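Local coordinates for recombination protein uvsY (Enterobacteria phage T4, PDB 4ZWS) that promotes viral DNA synthesis and recombination by helping UvsX recombinase displace gp32 from single-stranded DNA and assemble its own filaments there, at residues Q7-K12 with L36-S41; Q22-N27 with K118-A123; K58-Y63 with S88-V93. All coordinates share one frame; numbering follows the deposited sequence.

Interaction 1: residues Q7-K12 with L36-S41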
loop_
_atom_site.group_PDB
_atom_site.type_symbol
_atom_site.label_atom_id
_atom_site.label_comp_id
_atom_site.label_asym_id
_atom_site.label_seq_id
_atom_site.Cartn_x
_atom_site.Cartn_y
_atom_site.Cartn_z
ATOM N N GLN A 7 -1.786 22.533 18.703
ATOM C CA GLN A 7 -0.338 22.437 18.626
ATOM C C GLN A 7 0.275 22.737 19.981
ATOM O O GLN A 7 1.128 21.994 20.477
ATOM C CB GLN A 7 0.205 23.383 17.568
ATOM C CG GLN A 7 -0.222 22.981 16.198
ATOM C CD GLN A 7 0.319 23.892 15.126
ATOM O OE1 GLN A 7 0.765 25.009 15.407
ATOM N NE2 GLN A 7 0.269 23.424 13.875
ATOM N N GLU A 8 -0.191 23.820 20.584
ATOM C CA GLU A 8 0.304 24.233 21.873
ATOM C C GLU A 8 -0.067 23.229 22.957
ATOM O O GLU A 8 0.754 22.910 23.826
ATOM C CB GLU A 8 -0.219 25.629 22.200
ATOM C CG GLU A 8 0.736 26.412 23.069
ATOM C CD GLU A 8 2.150 26.443 22.496
ATOM O OE1 GLU A 8 2.303 26.598 21.257
ATOM O OE2 GLU A 8 3.104 26.275 23.296
ATOM N N GLU A 9 -1.285 22.706 22.886
ATOM C CA GLU A 9 -1.745 21.748 23.879
ATOM C C GLU A 9 -0.933 20.447 23.862
ATOM O O GLU A 9 -0.550 19.941 24.922
ATOM C CB GLU A 9 -3.219 21.436 23.685
ATOM C CG GLU A 9 -3.776 20.568 24.787
ATOM C CD GLU A 9 -5.270 20.348 24.676
ATOM O OE1 GLU A 9 -5.817 19.604 25.518
ATOM O OE2 GLU A 9 -5.899 20.917 23.756
ATOM N N LEU A 10 -0.697 19.891 22.672
ATOM C CA LEU A 10 0.090 18.669 22.563
ATOM C C LEU A 10 1.519 18.865 23.053
ATOM O O LEU A 10 2.074 17.998 23.744
ATOM C CB LEU A 10 0.133 18.166 21.122
ATOM C CG LEU A 10 0.868 16.833 20.934
ATOM C CD1 LEU A 10 0.159 15.710 21.667
ATOM C CD2 LEU A 10 1.057 16.491 19.477
ATOM N N LYS A 11 2.097 20.015 22.712
ATOM C CA LYS A 11 3.475 20.320 23.087
ATOM C C LYS A 11 3.632 20.284 24.592
ATOM O O LYS A 11 4.600 19.748 25.117
ATOM C CB LYS A 11 3.888 21.694 22.562
ATOM C CG LYS A 11 5.324 22.062 22.851
ATOM C CD LYS A 11 5.534 23.548 22.665
ATOM C CE LYS A 11 6.962 23.874 22.326
ATOM N NZ LYS A 11 7.160 25.343 22.195
ATOM N N LYS A 12 2.644 20.837 25.281
ATOM C CA LYS A 12 2.628 20.823 26.727
ATOM C C LYS A 12 2.439 19.388 27.230
ATOM O O LYS A 12 3.124 18.965 28.156
ATOM C CB LYS A 12 1.539 21.784 27.224
ATOM C CG LYS A 12 1.293 21.822 28.713
ATOM C CD LYS A 12 0.158 22.789 29.040
ATOM C CE LYS A 12 -1.137 22.505 28.238
ATOM N NZ LYS A 12 -1.772 21.158 28.436
ATOM N N LEU A 36 -8.237 11.087 22.024
ATOM C CA LEU A 36 -9.174 10.229 21.330
ATOM C C LEU A 36 -10.531 10.912 21.269
ATOM O O LEU A 36 -11.194 10.877 20.231
ATOM C CB LEU A 36 -9.265 8.874 22.023
ATOM C CG LEU A 36 -10.023 7.779 21.284
ATOM C CD1 LEU A 36 -9.503 7.611 19.866
ATOM C CD2 LEU A 36 -9.850 6.493 22.051
ATOM N N ASN A 37 -10.902 11.595 22.349
ATOM C CA ASN A 37 -12.145 12.375 22.394
ATOM C C ASN A 37 -12.163 13.585 21.477
ATOM O O ASN A 37 -13.184 13.860 20.854
ATOM C CB ASN A 37 -12.442 12.806 23.820
ATOM C CG ASN A 37 -12.852 11.647 24.672
ATOM O OD1 ASN A 37 -13.218 10.598 24.141
ATOM N ND2 ASN A 37 -12.747 11.796 25.993
ATOM N N LYS A 38 -11.053 14.315 21.408
ATOM C CA LYS A 38 -10.952 15.427 20.471
ATOM C C LYS A 38 -11.259 14.910 19.070
ATOM O O LYS A 38 -12.131 15.434 18.387
ATOM C CB LYS A 38 -9.564 16.060 20.504
ATOM C CG LYS A 38 -9.304 16.949 21.691
ATOM C CD LYS A 38 -7.867 17.447 21.682
ATOM C CE LYS A 38 -7.674 18.680 22.553
ATOM N NZ LYS A 38 -8.086 18.479 23.970
ATOM N N HIS A 39 -10.562 13.843 18.690
ATOM C CA HIS A 39 -10.664 13.201 17.380
ATOM C C HIS A 39 -12.110 12.802 17.094
ATOM O O HIS A 39 -12.651 13.057 16.025
ATOM C CB HIS A 39 -9.721 11.993 17.360
ATOM C CG HIS A 39 -9.617 11.293 16.041
ATOM N ND1 HIS A 39 -10.485 10.297 15.652
ATOM C CD2 HIS A 39 -8.713 11.413 15.039
ATOM C CE1 HIS A 39 -10.133 9.848 14.461
ATOM N NE2 HIS A 39 -9.060 10.509 14.066
ATOM N N SER A 40 -12.743 12.220 18.094
ATOM C CA SER A 40 -14.112 11.756 17.994
ATOM C C SER A 40 -15.050 12.946 17.758
ATOM O O SER A 40 -15.975 12.872 16.945
ATOM C CB SER A 40 -14.479 10.995 19.257
ATOM O OG SER A 40 -15.702 10.333 19.101
ATOM N N SER A 41 -14.830 14.029 18.506
ATOM C CA SER A 41 -15.633 15.243 18.360
ATOM C C SER A 41 -15.491 15.888 16.995
ATOM O O SER A 41 -16.466 16.345 16.410
ATOM C CB SER A 41 -15.229 16.283 19.403
ATOM O OG SER A 41 -15.739 15.939 20.666
#
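The flat carboxylate of Glu9 receives the ammonium group of Lys38 on the syn side of OE1, with the nitrogen lifted 29° out of the carboxylate plane, not lying within it. This is a salt bridge carrying one hydrogen bond, NZ of Lys38 to OE1 of Glu9 at 3.0 Å, while the second oxygen, OE2, remains 3.3 Å from the same NZ of Lys38. A second flat group belongs to the site: the indole of Trp35, with which Lys38 makes a cation-pi contact; the Glu9 side chain also touches Trp35.

The pair illustrates how two long side chains can bridge helices whose backbones stay well apart, since the nearest CA atoms, those of Glu9 and Lys38, are separated by 11.7 Å. Glu9 runs fully extended from its helix. Lys38 reaches out from the opposite direction and turns only at its last torsion (chi4 57°), which swings NZ up to the carboxylate. OE1 of Glu9 also forms a salt bridge with Lys34, one helical turn earlier than Lys38, and two lysines would be expected to stabilise the glutamate's negative charge.

Helix 3-14 thus lies against helix 21-64 through this polar bridge, and rests on helix 91-135 through Gln7 on Phe109 and Leu10 on Ala113. Towards a second subunit, Gln7 NE2 hydrogen-bonds Ser41 OG of that neighbouring chain, and Leu10 packs on its Leu36.

Interaction 2: residues Q22-N27 with K118-A123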
loop_
_atom_site.group_PDB
_atom_site.type_symbol
_atom_site.label_atom_id
_atom_site.label_comp_id
_atom_site.label_asym_id
_atom_site.label_seq_id
_atom_site.Cartn_x
_atom_site.Cartn_y
_atom_site.Cartn_z
ATOM N N GLN A 22 6.462 7.084 37.071
ATOM C CA GLN A 22 5.278 6.210 37.200
ATOM C C GLN A 22 3.994 6.981 36.967
ATOM O O GLN A 22 3.066 6.476 36.330
ATOM C CB GLN A 22 5.203 5.528 38.560
ATOM C CG GLN A 22 6.192 4.409 38.779
ATOM C CD GLN A 22 6.076 3.829 40.178
ATOM O OE1 GLN A 22 5.744 2.652 40.367
ATOM N NE2 GLN A 22 6.421 4.647 41.173
ATOM N N TYR A 23 3.946 8.197 37.497
ATOM C CA TYR A 23 2.814 9.064 37.262
ATOM C C TYR A 23 2.658 9.339 35.768
ATOM O O TYR A 23 1.559 9.256 35.228
ATOM C CB TYR A 23 2.983 10.388 38.012
ATOM C CG TYR A 23 2.002 11.416 37.528
ATOM C CD1 TYR A 23 0.702 11.451 38.008
ATOM C CD2 TYR A 23 2.361 12.318 36.525
ATOM C CE1 TYR A 23 -0.210 12.377 37.527
ATOM C CE2 TYR A 23 1.462 13.238 36.038
ATOM C CZ TYR A 23 0.175 13.267 36.542
ATOM O OH TYR A 23 -0.728 14.189 36.052
ATOM N N GLU A 24 3.763 9.626 35.091
ATOM C CA GLU A 24 3.695 9.992 33.680
ATOM C C GLU A 24 3.147 8.830 32.873
ATOM O O GLU A 24 2.410 9.031 31.911
ATOM C CB GLU A 24 5.062 10.433 33.163
ATOM C CG GLU A 24 5.589 11.735 33.778
ATOM C CD GLU A 24 4.921 12.991 33.225
ATOM O OE1 GLU A 24 5.635 14.002 33.041
ATOM O OE2 GLU A 24 3.696 12.982 32.973
ATOM N N ALA A 25 3.517 7.619 33.271
ATOM C CA ALA A 25 3.025 6.408 32.631
ATOM C C ALA A 25 1.518 6.261 32.751
ATOM O O ALA A 25 0.851 5.928 31.779
ATOM C CB ALA A 25 3.698 5.201 33.225
ATOM N N ALA A 26 0.987 6.513 33.942
ATOM C CA ALA A 26 -0.448 6.397 34.193
ATOM C C ALA A 26 -1.202 7.512 33.478
ATOM O O ALA A 26 -2.246 7.276 32.868
ATOM C CB ALA A 26 -0.737 6.421 35.679
ATOM N N ASN A 27 -0.668 8.729 33.559
ATOM C CA ASN A 27 -1.320 9.878 32.960
ATOM C C ASN A 27 -1.287 9.803 31.432
ATOM O O ASN A 27 -2.105 10.433 30.757
ATOM C CB ASN A 27 -0.661 11.175 33.426
ATOM C CG ASN A 27 -1.468 12.410 33.039
ATOM O OD1 ASN A 27 -2.677 12.335 32.817
ATOM N ND2 ASN A 27 -0.793 13.547 32.936
ATOM N N LYS A 118 1.120 7.527 22.047
ATOM C CA LYS A 118 1.356 6.094 22.080
ATOM C C LYS A 118 2.849 5.864 22.224
ATOM O O LYS A 118 3.301 5.087 23.068
ATOM C CB LYS A 118 0.808 5.450 20.811
ATOM C CG LYS A 118 0.658 3.947 20.817
ATOM C CD LYS A 118 0.125 3.517 19.458
ATOM C CE LYS A 118 -0.278 2.058 19.420
ATOM N NZ LYS A 118 -0.880 1.703 18.099
ATOM N N SER A 119 3.603 6.602 21.422
ATOM C CA SER A 119 5.055 6.568 21.443
ATOM C C SER A 119 5.606 7.042 22.792
ATOM O O SER A 119 6.573 6.493 23.319
ATOM C CB SER A 119 5.595 7.432 20.303
ATOM O OG SER A 119 6.993 7.605 20.407
ATOM N N ARG A 120 4.957 8.047 23.359
ATOM C CA ARG A 120 5.353 8.594 24.645
ATOM C C ARG A 120 5.304 7.529 25.749
ATOM O O ARG A 120 6.186 7.477 26.606
ATOM C CB ARG A 120 4.451 9.777 25.005
ATOM C CG ARG A 120 4.811 10.490 26.300
ATOM C CD ARG A 120 3.896 11.673 26.517
ATOM N NE ARG A 120 4.227 12.404 27.728
ATOM C CZ ARG A 120 3.725 12.121 28.923
ATOM N NH1 ARG A 120 2.870 11.115 29.065
ATOM N NH2 ARG A 120 4.084 12.836 29.978
ATOM N N GLY A 121 4.284 6.677 25.717
ATOM C CA GLY A 121 4.184 5.600 26.678
ATOM C C GLY A 121 5.395 4.684 26.628
ATOM O O GLY A 121 5.923 4.279 27.661
ATOM N N PHE A 122 5.847 4.363 25.426
ATOM C CA PHE A 122 7.018 3.518 25.277
ATOM C C PHE A 122 8.297 4.222 25.706
ATOM O O PHE A 122 9.164 3.596 26.321
ATOM C CB PHE A 122 7.134 2.997 23.857
ATOM C CG PHE A 122 6.058 2.021 23.503
ATOM C CD1 PHE A 122 6.165 0.689 23.893
ATOM C CD2 PHE A 122 4.957 2.416 22.755
ATOM C CE1 PHE A 122 5.178 -0.227 23.575
ATOM C CE2 PHE A 122 3.972 1.506 22.423
ATOM C CZ PHE A 122 4.082 0.182 22.835
ATOM N N ALA A 123 8.438 5.498 25.351
ATOM C CA ALA A 123 9.602 6.260 25.789
ATOM C C ALA A 123 9.720 6.203 27.314
ATOM O O ALA A 123 10.801 5.980 27.860
ATOM C CB ALA A 123 9.512 7.689 25.324
#
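Glu24 and Arg120 form the dense, buried part of this contact, a salt bridge that is the one close contact between segments 22-27 and 118-123; Glu24 and Ala25 also pack on Ile124 of helix 91-135. NH2 of Arg120 lies 3.0 Å from OE2 of Glu24, which sits at the edge of the guanidinium and in its plane. The hydrogen bond is weak, with an N-H...O angle of 148°, and the carboxylate plane stands 79° from that of the guanidinium, so the two groups do not pair flat in the two-pronged manner. Arg120 gets this far by leaving its helix as a straight rod from CG to NE; Glu24 instead folds at chi2 (-76°), which keeps its carboxylate close to its own helix.

The polar ends are well occupied. Arg120 gives NE to Val14 O, NH2 also to Phe15 O and NH1 to Asn28 OD1, while Glu24 OE1 accepts from Asp17 N.

By contrast, Tyr23, Ala26 and Phe122 are exposed and take no part in the bridge, and the Tyr23 ring finds cover within its own helix, CB of Asn27 lying 3.8 Å above the plane of one face of the Tyr23 ring, towards the rim.

The arrangement is that of a long antiparallel helical hairpin, helices 21-64 and 91-135, in which a buried arginine ties in the end of helix 3-14 and the turn that leads into the hairpin's first arm.

Interaction 3: residues K58-Y63 with S88-V93; sequences KARLDY and SADKDV
Successive bends at chi2 (-49°) and chi3 (-72°) curl Arg60 back on itself, bringing its guanidinium side-on to Asp90. Asp90 meets it with CG anti to the backbone N, the carboxylate pointing across the arginine chain at about a right angle. The grip is lopsided: NE of Arg60 at 2.9 Å and NH2 of Arg60 at 3.0 Å both donate to the same oxygen, OD1 of Asp90. Both nitrogens approach OD1 from its syn side, and OD1 lies almost in the guanidinium plane although the two flat groups are turned 43° apart. A weak further bond runs from NE of Arg60 to OD2 of Asp90 at 3.0 Å.

Asp90 is at the same time the N-cap of helix 91-135, at the break that separates it from helix 83-89. Its OD2 accepts from the backbone N of Val93 at 3.2 Å through the anti lone pair, and more weakly from the N of Asp92. One carboxylate therefore closes the start of a helix with one oxygen and anchors the arginine of another helix mainly with the other, OD1 taking the Tyr64 hydroxyl as well.

Asp92 completes a salt-bridge network from a different direction. Its OD2 hangs over one face of the Arg60 guanidinium, 3.8 Å above the plane and towards the rim, in a long salt bridge where no N-H points at it and only charge attraction acts. Nearer the backbone, CG of Arg60 passes CG2 of Val93 at 3.8 Å, the two side chains running in opposite directions. Ser88 and Ala89, before the break, pack on Lys54 of a neighbouring subunit.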
loop_
_atom_site.group_PDB
_atom_site.type_symbol
_atom_site.label_atom_id
_atom_site.label_comp_id
_atom_site.label_asym_id
_atom_site.label_seq_id
_atom_site.Cartn_x
_atom_site.Cartn_y
_atom_site.Cartn_z
ATOM N N LYS A 58 -26.823 23.355 -2.795
ATOM C CA LYS A 58 -28.146 23.391 -3.386
ATOM C C LYS A 58 -28.633 24.834 -3.513
ATOM O O LYS A 58 -29.209 25.207 -4.534
ATOM C CB LYS A 58 -29.154 22.571 -2.561
ATOM C CG LYS A 58 -30.488 22.380 -3.282
ATOM C CD LYS A 58 -31.636 21.941 -2.386
ATOM C CE LYS A 58 -32.944 21.763 -3.198
ATOM N NZ LYS A 58 -33.751 23.009 -3.460
ATOM N N ALA A 59 -28.386 25.652 -2.493
ATOM C CA ALA A 59 -28.805 27.042 -2.553
ATOM C C ALA A 59 -28.112 27.834 -3.667
ATOM O O ALA A 59 -28.780 28.541 -4.432
ATOM C CB ALA A 59 -28.579 27.712 -1.214
ATOM N N ARG A 60 -26.792 27.684 -3.789
ATOM C CA ARG A 60 -26.034 28.408 -4.813
ATOM C C ARG A 60 -26.324 27.918 -6.239
ATOM O O ARG A 60 -26.394 28.722 -7.175
ATOM C CB ARG A 60 -24.540 28.349 -4.514
ATOM C CG ARG A 60 -24.220 28.786 -3.091
ATOM C CD ARG A 60 -24.895 30.095 -2.759
ATOM N NE ARG A 60 -24.256 31.194 -3.468
ATOM C CZ ARG A 60 -24.836 32.361 -3.726
ATOM N NH1 ARG A 60 -26.086 32.579 -3.338
ATOM N NH2 ARG A 60 -24.168 33.303 -4.382
ATOM N N LEU A 61 -26.488 26.611 -6.415
ATOM C CA LEU A 61 -26.824 26.094 -7.733
ATOM C C LEU A 61 -28.168 26.683 -8.175
ATOM O O LEU A 61 -28.343 27.033 -9.345
ATOM C CB LEU A 61 -26.829 24.571 -7.751
ATOM C CG LEU A 61 -27.090 23.910 -9.109
ATOM C CD1 LEU A 61 -26.158 22.761 -9.331
ATOM C CD2 LEU A 61 -28.510 23.370 -9.128
ATOM N N ASP A 62 -29.106 26.825 -7.239
ATOM C CA ASP A 62 -30.394 27.417 -7.584
ATOM C C ASP A 62 -30.205 28.869 -7.976
ATOM O O ASP A 62 -30.871 29.366 -8.887
ATOM C CB ASP A 62 -31.373 27.324 -6.417
ATOM C CG ASP A 62 -31.967 25.944 -6.270
ATOM O OD1 ASP A 62 -32.495 25.633 -5.174
ATOM O OD2 ASP A 62 -31.878 25.164 -7.247
ATOM N N TYR A 63 -29.278 29.534 -7.298
ATOM C CA TYR A 63 -28.977 30.928 -7.568
ATOM C C TYR A 63 -28.359 31.173 -8.942
ATOM O O TYR A 63 -28.774 32.082 -9.654
ATOM C CB TYR A 63 -28.037 31.483 -6.506
ATOM C CG TYR A 63 -27.497 32.845 -6.879
ATOM C CD1 TYR A 63 -28.290 33.981 -6.767
ATOM C CD2 TYR A 63 -26.196 32.992 -7.360
ATOM C CE1 TYR A 63 -27.804 35.227 -7.117
ATOM C CE2 TYR A 63 -25.701 34.230 -7.714
ATOM C CZ TYR A 63 -26.507 35.349 -7.591
ATOM O OH TYR A 63 -26.021 36.593 -7.940
ATOM N N SER A 88 -17.199 26.189 -6.987
ATOM C CA SER A 88 -16.035 26.056 -6.125
ATOM C C SER A 88 -15.488 27.414 -5.695
ATOM O O SER A 88 -14.826 27.511 -4.663
ATOM C CB SER A 88 -14.941 25.249 -6.813
ATOM O OG SER A 88 -15.394 23.949 -7.143
ATOM N N ALA A 89 -15.787 28.462 -6.467
ATOM C CA ALA A 89 -15.283 29.804 -6.172
ATOM C C ALA A 89 -16.295 30.662 -5.421
ATOM O O ALA A 89 -15.969 31.742 -4.937
ATOM C CB ALA A 89 -14.867 30.502 -7.453
ATOM N N ASP A 90 -17.523 30.182 -5.328
ATOM C CA ASP A 90 -18.593 30.937 -4.691
ATOM C C ASP A 90 -18.292 31.234 -3.216
ATOM O O ASP A 90 -17.816 30.356 -2.498
ATOM C CB ASP A 90 -19.900 30.163 -4.823
ATOM C CG ASP A 90 -21.055 30.864 -4.174
ATOM O OD1 ASP A 90 -21.701 31.680 -4.857
ATOM O OD2 ASP A 90 -21.318 30.593 -2.985
ATOM N N LYS A 91 -18.568 32.463 -2.777
ATOM C CA LYS A 91 -18.244 32.897 -1.420
ATOM C C LYS A 91 -18.757 31.900 -0.390
ATOM O O LYS A 91 -18.001 31.425 0.466
ATOM C CB LYS A 91 -18.823 34.287 -1.125
ATOM N N ASP A 92 -20.040 31.578 -0.473
ATOM C CA ASP A 92 -20.648 30.679 0.504
ATOM C C ASP A 92 -20.157 29.232 0.432
ATOM O O ASP A 92 -19.864 28.633 1.463
ATOM C CB ASP A 92 -22.165 30.728 0.355
ATOM C CG ASP A 92 -22.719 32.082 0.712
ATOM O OD1 ASP A 92 -22.097 32.731 1.580
ATOM O OD2 ASP A 92 -23.745 32.504 0.130
ATOM N N VAL A 93 -20.039 28.683 -0.770
ATOM C CA VAL A 93 -19.544 27.325 -0.912
ATOM C C VAL A 93 -18.092 27.240 -0.442
ATOM O O VAL A 93 -17.687 26.295 0.256
ATOM C CB VAL A 93 -19.650 26.824 -2.344
ATOM C CG1 VAL A 93 -18.973 25.471 -2.466
ATOM C CG2 VAL A 93 -21.113 26.714 -2.744
#

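How the interactions relate
All three contacts draw on helix 21-64, and each uses a salt bridge to tie it to another helix. Interactions 1 and 2 are neighbours, their centres 16 Å apart with about 6 Å between nearest atoms, and their segments cross along the chain: helix 3-14 is bound to helix 21-64 by one, and its end is reached from helix 91-135 by the other. Interaction 3 lies at the far end of the hairpin, on the opposite side of the chain's centre from interaction 2, 48 Å away between centres, and 33 Å from interaction 1. Each site also borders a second subunit of the seven-membered assembly.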